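Local coordinates for protein response regulator aspartate phosphatase H (Bacillus subtilis, PDB 3Q15) that dephosphorylates the sporulation phosphotransferase Spo0F and also acts on the competence regulator ComA, helping to keep competence and sporulation apart in time, at residues Ala356-Tyr359 and Arg360-Leu363; Asp315-Lys318 and Ile319-Leu323; Asn230-Asp233 and Arg234-Asp237. All blocks are in the same frame, centred on the assembly; numbering follows the deposited sequence.

Contact 1. Residues Ala356-Tyr359 and Arg360-Leu363; sequences AAFY and RKVL
A356 starts this helical turn by giving its carbonyl O to R360 N at 3.0 Å, and the side chain of R360 folds back over A356 and A357. A bend at chi3 (-57°) sets the guanidinium there: A357 CA sits 3.4 Å above its plane, displaced from the centre of the group, and A357 CB lies 3.8 Å from R360 NH2. The carbonyl O of A357 takes K361 N at 3.2 Å and also a water, which accepts from K361 NZ; the one bend in the lysine chain, at chi4 (-59°), turns NZ to that water. F358 packs its ring obliquely on the aliphatic part of K361, CD2 to CD 3.9 Å, while F358 O receives V362 N. Y359 O closes the turn, meeting L363 N on a nearly straight bond (169°) of 3.0 Å. The OH of Y359 is hydrogen-bonded to E347 of its own chain, whereas R360 NH1 makes a salt bridge to E347 of the second subunit, and the Y359 ring meets that of Y359 there. In what is predicted to be the sixth TPR repeat, F358, Y359 and V362 pack on helix 332-348, and F358 and K361 also reach helix 316-328.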
loop_
_atom_site.group_PDB
_atom_site.type_symbol
_atom_site.label_atom_id
_atom_site.label_comp_id
_atom_site.label_asym_id
_atom_site.label_seq_id
_atom_site.Cartn_x
_atom_site.Cartn_y
_atom_site.Cartn_z
ATOM N N ALA A 356 1.467 35.863 9.040
ATOM C CA ALA A 356 2.639 35.195 8.486
ATOM C C ALA A 356 3.307 34.292 9.521
ATOM O O ALA A 356 3.714 33.172 9.210
ATOM C CB ALA A 356 3.630 36.219 7.945
ATOM N N ALA A 357 3.415 34.783 10.753
ATOM C CA ALA A 357 3.999 33.993 11.834
ATOM C C ALA A 357 3.280 32.654 12.014
ATOM O O ALA A 357 3.917 31.614 12.181
ATOM C CB ALA A 357 3.994 34.783 13.137
ATOM N N PHE A 358 1.952 32.685 11.978
ATOM C CA PHE A 358 1.175 31.465 12.147
ATOM C C PHE A 358 1.243 30.569 10.921
ATOM O O PHE A 358 1.252 29.350 11.048
ATOM C CB PHE A 358 -0.269 31.778 12.544
ATOM C CG PHE A 358 -0.411 32.196 13.977
ATOM C CD1 PHE A 358 -0.537 33.529 14.313
ATOM C CD2 PHE A 358 -0.382 31.253 14.989
ATOM C CE1 PHE A 358 -0.650 33.913 15.633
ATOM C CE2 PHE A 358 -0.495 31.632 16.311
ATOM C CZ PHE A 358 -0.628 32.963 16.633
ATOM N N TYR A 359 1.309 31.170 9.738
ATOM C CA TYR A 359 1.480 30.398 8.513
ATOM C C TYR A 359 2.782 29.594 8.559
ATOM O O TYR A 359 2.833 28.457 8.095
ATOM C CB TYR A 359 1.466 31.313 7.284
ATOM C CG TYR A 359 0.084 31.734 6.822
ATOM C CD1 TYR A 359 -0.956 30.820 6.767
ATOM C CD2 TYR A 359 -0.175 33.047 6.442
ATOM C CE1 TYR A 359 -2.212 31.193 6.346
ATOM C CE2 TYR A 359 -1.437 33.432 6.019
ATOM C CZ TYR A 359 -2.449 32.500 5.974
ATOM O OH TYR A 359 -3.707 32.871 5.554
ATOM N N ARG A 360 3.831 30.186 9.124
ATOM C CA ARG A 360 5.102 29.482 9.271
ATOM C C ARG A 360 4.982 28.315 10.251
ATOM O O ARG A 360 5.605 27.269 10.066
ATOM C CB ARG A 360 6.221 30.435 9.709
ATOM C CG ARG A 360 6.632 31.461 8.656
ATOM C CD ARG A 360 7.975 32.142 8.992
ATOM N NE ARG A 360 7.973 32.793 10.301
ATOM C CZ ARG A 360 7.505 34.018 10.529
ATOM N NH1 ARG A 360 7.000 34.731 9.534
ATOM N NH2 ARG A 360 7.537 34.532 11.754
ATOM N N LYS A 361 4.186 28.504 11.298
ATOM C CA LYS A 361 3.927 27.443 12.260
ATOM C C LYS A 361 3.151 26.312 11.589
ATOM O O LYS A 361 3.341 25.135 11.905
ATOM C CB LYS A 361 3.139 27.971 13.461
ATOM C CG LYS A 361 3.822 29.086 14.240
ATOM C CD LYS A 361 3.025 29.448 15.486
ATOM C CE LYS A 361 3.468 30.783 16.068
ATOM N NZ LYS A 361 4.910 30.785 16.448
ATOM N N VAL A 362 2.273 26.684 10.663
ATOM C CA VAL A 362 1.490 25.709 9.917
ATOM C C VAL A 362 2.401 24.831 9.078
ATOM O O VAL A 362 2.359 23.608 9.182
ATOM C CB VAL A 362 0.482 26.385 8.977
ATOM C CG1 VAL A 362 -0.179 25.336 8.087
ATOM C CG2 VAL A 362 -0.561 27.164 9.776
ATOM N N LEU A 363 3.223 25.463 8.244
ATOM C CA LEU A 363 4.128 24.727 7.366
ATOM C C LEU A 363 5.103 23.867 8.171
ATOM O O LEU A 363 5.413 22.737 7.787
ATOM C CB LEU A 363 4.879 25.682 6.431
ATOM C CG LEU A 363 3.987 26.524 5.508
ATOM C CD1 LEU A 363 4.828 27.389 4.578
ATOM C CD2 LEU A 363 3.040 25.646 4.703
HETATM O O HOH W 1 6.259 31.209 13.811
#

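Contact 2. Residues Asp315-Lys318 and Ile319-Leu323; sequences DERK and IHDLL
K318 and L322 meet one turn apart at the start of helix 316-328, and the lysine is the side chain to trace. Its CB meets only the adjoining peptide, a neighbour that comes with the chain. CG, placed anti to the backbone N (chi1 -170°), comes against a methyl of leucine, L322 CD1, at 3.9 Å. At chi2 (73°) the chain bends, and from there CD and CE run extended to NZ, which stays 6.5 Å from D321 OD1, too far for a salt bridge and at most a weak attraction. Backbone bonds hold the turn, among them L322 N to K318 O and I319 N to D315 O. I319 packs on F305 and A308 of helix 299-310 and on F358 of helix 352-372. D315 is the N-cap: its OD2 accepts from K318 N at 3.2 Å, met from above the carboxylate plane yet on a fairly straight N-H (166°). R317 CG passes 3.7 Å from D321 OD1, but R317 NH1 ends 5.7 Å from that oxygen. The chemistry is that of a capped helix start: D315 takes up a first-turn N-H, its charge probably suits the helix dipole, and any attraction between the separated opposite charges is probably weak.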
loop_
_atom_site.group_PDB
_atom_site.type_symbol
_atom_site.label_atom_id
_atom_site.label_comp_id
_atom_site.label_asym_id
_atom_site.label_seq_id
_atom_site.Cartn_x
_atom_site.Cartn_y
_atom_site.Cartn_z
ATOM N N ASP A 315 -6.305 36.576 22.534
ATOM C CA ASP A 315 -5.502 36.254 23.705
ATOM C C ASP A 315 -4.210 35.566 23.268
ATOM O O ASP A 315 -4.121 34.340 23.270
ATOM C CB ASP A 315 -6.294 35.347 24.649
ATOM C CG ASP A 315 -5.660 35.236 26.021
ATOM O OD1 ASP A 315 -6.387 34.914 26.985
ATOM O OD2 ASP A 315 -4.438 35.479 26.139
ATOM N N GLU A 316 -3.213 36.366 22.899
ATOM C CA GLU A 316 -1.974 35.850 22.311
ATOM C C GLU A 316 -1.120 35.021 23.269
ATOM O O GLU A 316 -0.445 34.079 22.849
ATOM C CB GLU A 316 -1.136 36.994 21.736
ATOM C CG GLU A 316 -1.738 37.655 20.509
ATOM C CD GLU A 316 -0.954 38.874 20.071
ATOM O OE1 GLU A 316 -1.181 39.959 20.645
ATOM O OE2 GLU A 316 -0.108 38.748 19.159
ATOM N N ARG A 317 -1.137 35.377 24.549
ATOM C CA ARG A 317 -0.369 34.630 25.541
ATOM C C ARG A 317 -0.941 33.227 25.741
ATOM O O ARG A 317 -0.200 32.244 25.761
ATOM C CB ARG A 317 -0.305 35.380 26.875
ATOM C CG ARG A 317 0.495 34.657 27.953
ATOM C CD ARG A 317 0.630 35.496 29.216
ATOM N NE ARG A 317 1.464 36.675 29.004
ATOM C CZ ARG A 317 2.776 36.713 29.221
ATOM N NH1 ARG A 317 3.406 35.632 29.663
ATOM N NH2 ARG A 317 3.458 37.829 29.001
ATOM N N LYS A 318 -2.258 33.137 25.891
ATOM C CA LYS A 318 -2.908 31.838 26.014
ATOM C C LYS A 318 -2.585 30.979 24.796
ATOM O O LYS A 318 -2.281 29.795 24.925
ATOM C CB LYS A 318 -4.423 31.990 26.156
ATOM C CG LYS A 318 -5.142 30.694 26.519
ATOM C CD LYS A 318 -4.882 30.295 27.968
ATOM C CE LYS A 318 -5.697 29.070 28.367
ATOM N NZ LYS A 318 -5.581 28.767 29.825
ATOM N N ILE A 319 -2.648 31.589 23.617
ATOM C CA ILE A 319 -2.383 30.883 22.369
ATOM C C ILE A 319 -0.980 30.290 22.351
ATOM O O ILE A 319 -0.789 29.133 21.974
ATOM C CB ILE A 319 -2.562 31.808 21.150
ATOM C CG1 ILE A 319 -4.046 32.090 20.917
ATOM C CG2 ILE A 319 -1.937 31.185 19.910
ATOM C CD1 ILE A 319 -4.328 32.863 19.651
ATOM N N HIS A 320 -0.007 31.094 22.767
ATOM C CA HIS A 320 1.383 30.671 22.823
ATOM C C HIS A 320 1.591 29.524 23.805
ATOM O O HIS A 320 2.349 28.599 23.530
ATOM C CB HIS A 320 2.279 31.852 23.198
ATOM C CG HIS A 320 3.690 31.462 23.509
ATOM N ND1 HIS A 320 4.125 31.205 24.793
ATOM C CD2 HIS A 320 4.762 31.280 22.705
ATOM C CE1 HIS A 320 5.405 30.885 24.764
ATOM N NE2 HIS A 320 5.818 30.921 23.511
ATOM N N ASP A 321 0.923 29.590 24.951
ATOM C CA ASP A 321 1.043 28.540 25.958
ATOM C C ASP A 321 0.451 27.222 25.459
ATOM O O ASP A 321 1.010 26.151 25.701
ATOM C CB ASP A 321 0.370 28.956 27.267
ATOM C CG ASP A 321 1.043 30.151 27.917
ATOM O OD1 ASP A 321 0.319 31.002 28.474
ATOM O OD2 ASP A 321 2.291 30.241 27.874
ATOM N N LEU A 322 -0.679 27.307 24.761
ATOM C CA LEU A 322 -1.338 26.119 24.227
ATOM C C LEU A 322 -0.513 25.473 23.121
ATOM O O LEU A 322 -0.310 24.259 23.117
ATOM C CB LEU A 322 -2.743 26.456 23.720
ATOM C CG LEU A 322 -3.755 26.832 24.805
ATOM C CD1 LEU A 322 -4.966 27.541 24.210
ATOM C CD2 LEU A 322 -4.167 25.600 25.601
ATOM N N LEU A 323 -0.036 26.287 22.184
ATOM C CA LEU A 323 0.764 25.777 21.080
ATOM C C LEU A 323 2.064 25.183 21.609
ATOM O O LEU A 323 2.572 24.203 21.070
ATOM C CB LEU A 323 1.048 26.876 20.050
ATOM C CG LEU A 323 -0.163 27.459 19.314
ATOM C CD1 LEU A 323 0.270 28.521 18.315
ATOM C CD2 LEU A 323 -0.960 26.364 18.622
#

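Contact 3. Residues Asn230-Asp233 and Arg234-Asp237; sequences NSYD and RSGD
The C-terminal end of helix 218-235, where it turns into helix 238-255 within a predicted TPR repeat, is finished by Y232 and D237. Y232 O gathers the turn: D237 N reaches it at 2.9 Å, whereas G236 N at 3.0 Å makes a weak bond. S235 OG lies 3.0 Å from Y232 O and 3.1 Å from S231 O; chi1 of 59° sets it between the backbone N and the carbonyl carbon, facing the carbonyls of the turn before, and its single proton could serve either. G236 leaves helical geometry with a positive phi of 102°, a backbone where a CB would run into the preceding carbonyl. That glycine makes the tight corner between the two antiparallel helices of the TPR hairpin, and D237 then caps the second one, its OD2 bonded to M240 N. D237 CB rests 3.9 Å from Y232 CD2, the two side chains running side by side with ring and carboxylate planes 70° apart. One turn back, N230 O takes two donors from opposite faces of its carbonyl plane: R234 N at 3.0 Å and R234 NE at 3.3 Å. R234 NH2 forms a salt bridge with D193, and D233 one with K273.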
loop_
_atom_site.group_PDB
_atom_site.type_symbol
_atom_site.label_atom_id
_atom_site.label_comp_id
_atom_site.label_asym_id
_atom_site.label_seq_id
_atom_site.Cartn_x
_atom_site.Cartn_y
_atom_site.Cartn_z
ATOM N N ASN A 230 -19.428 17.447 10.397
ATOM C CA ASN A 230 -18.037 17.772 10.097
ATOM C C ASN A 230 -17.801 17.800 8.594
ATOM O O ASN A 230 -17.017 18.606 8.090
ATOM C CB ASN A 230 -17.080 16.778 10.759
ATOM C CG ASN A 230 -16.922 17.023 12.245
ATOM O OD1 ASN A 230 -16.910 18.167 12.697
ATOM N ND2 ASN A 230 -16.799 15.947 13.015
ATOM N N SER A 231 -18.483 16.912 7.881
ATOM C CA SER A 231 -18.354 16.847 6.432
ATOM C C SER A 231 -18.837 18.146 5.795
ATOM O O SER A 231 -18.147 18.730 4.960
ATOM C CB SER A 231 -19.140 15.658 5.876
ATOM O OG SER A 231 -18.965 15.534 4.473
ATOM N N TYR A 232 -20.030 18.587 6.192
ATOM C CA TYR A 232 -20.595 19.842 5.708
ATOM C C TYR A 232 -19.746 21.034 6.134
ATOM O O TYR A 232 -19.542 21.970 5.360
ATOM C CB TYR A 232 -22.021 20.035 6.230
ATOM C CG TYR A 232 -23.087 19.254 5.491
ATOM C CD1 TYR A 232 -23.902 18.355 6.163
ATOM C CD2 TYR A 232 -23.292 19.429 4.127
ATOM C CE1 TYR A 232 -24.893 17.646 5.500
ATOM C CE2 TYR A 232 -24.282 18.721 3.452
ATOM C CZ TYR A 232 -25.077 17.831 4.147
ATOM O OH TYR A 232 -26.060 17.121 3.494
ATOM N N ASP A 233 -19.267 21.009 7.375
ATOM C CA ASP A 233 -18.437 22.096 7.880
ATOM C C ASP A 233 -17.203 22.258 7.011
ATOM O O ASP A 233 -16.788 23.376 6.711
ATOM C CB ASP A 233 -18.019 21.844 9.329
ATOM C CG ASP A 233 -17.160 22.966 9.892
ATOM O OD1 ASP A 233 -17.536 24.149 9.742
ATOM O OD2 ASP A 233 -16.105 22.661 10.482
ATOM N N ARG A 234 -16.618 21.135 6.605
ATOM C CA ARG A 234 -15.396 21.163 5.814
ATOM C C ARG A 234 -15.647 21.400 4.325
ATOM O O ARG A 234 -14.769 21.891 3.616
ATOM C CB ARG A 234 -14.575 19.889 6.039
ATOM C CG ARG A 234 -13.893 19.851 7.399
ATOM C CD ARG A 234 -13.111 18.568 7.612
ATOM N NE ARG A 234 -13.987 17.407 7.696
ATOM C CZ ARG A 234 -13.574 16.179 7.985
ATOM N NH1 ARG A 234 -12.290 15.949 8.222
ATOM N NH2 ARG A 234 -14.445 15.181 8.038
ATOM N N SER A 235 -16.844 21.057 3.855
ATOM C CA SER A 235 -17.196 21.281 2.456
ATOM C C SER A 235 -17.646 22.726 2.225
ATOM O O SER A 235 -17.751 23.180 1.085
ATOM C CB SER A 235 -18.280 20.301 2.002
ATOM O OG SER A 235 -19.449 20.440 2.786
ATOM N N GLY A 236 -17.910 23.441 3.316
ATOM C CA GLY A 236 -18.259 24.848 3.244
ATOM C C GLY A 236 -19.739 25.158 3.388
ATOM O O GLY A 236 -20.169 26.267 3.086
ATOM N N ASP A 237 -20.520 24.183 3.846
ATOM C CA ASP A 237 -21.952 24.394 4.057
ATOM C C ASP A 237 -22.248 24.546 5.546
ATOM O O ASP A 237 -22.775 23.634 6.181
ATOM C CB ASP A 237 -22.765 23.236 3.472
ATOM C CG ASP A 237 -24.247 23.557 3.362
ATOM O OD1 ASP A 237 -24.895 23.056 2.417
ATOM O OD2 ASP A 237 -24.766 24.307 4.216
#

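Contacts 1 and 2 belong to one bundle near the C-terminal end of the chain and touch directly, F358 CE2 lying 3.8 Å from L323 CD1. Contact 3 stands apart, about 15 Å from contact 1 and about 18 Å from contact 2 between nearest atoms, on an earlier helical hairpin. Contact 1 lies mid-helix, half buried and alone in meeting a second subunit. Contact 2 is a helix start, its outer face charged and its inner face apolar, and contact 3 a largely surface helix end. In contact 2 the aspartate caps the contact's own helix, in contact 3 the next one; contact 1 has no such cap.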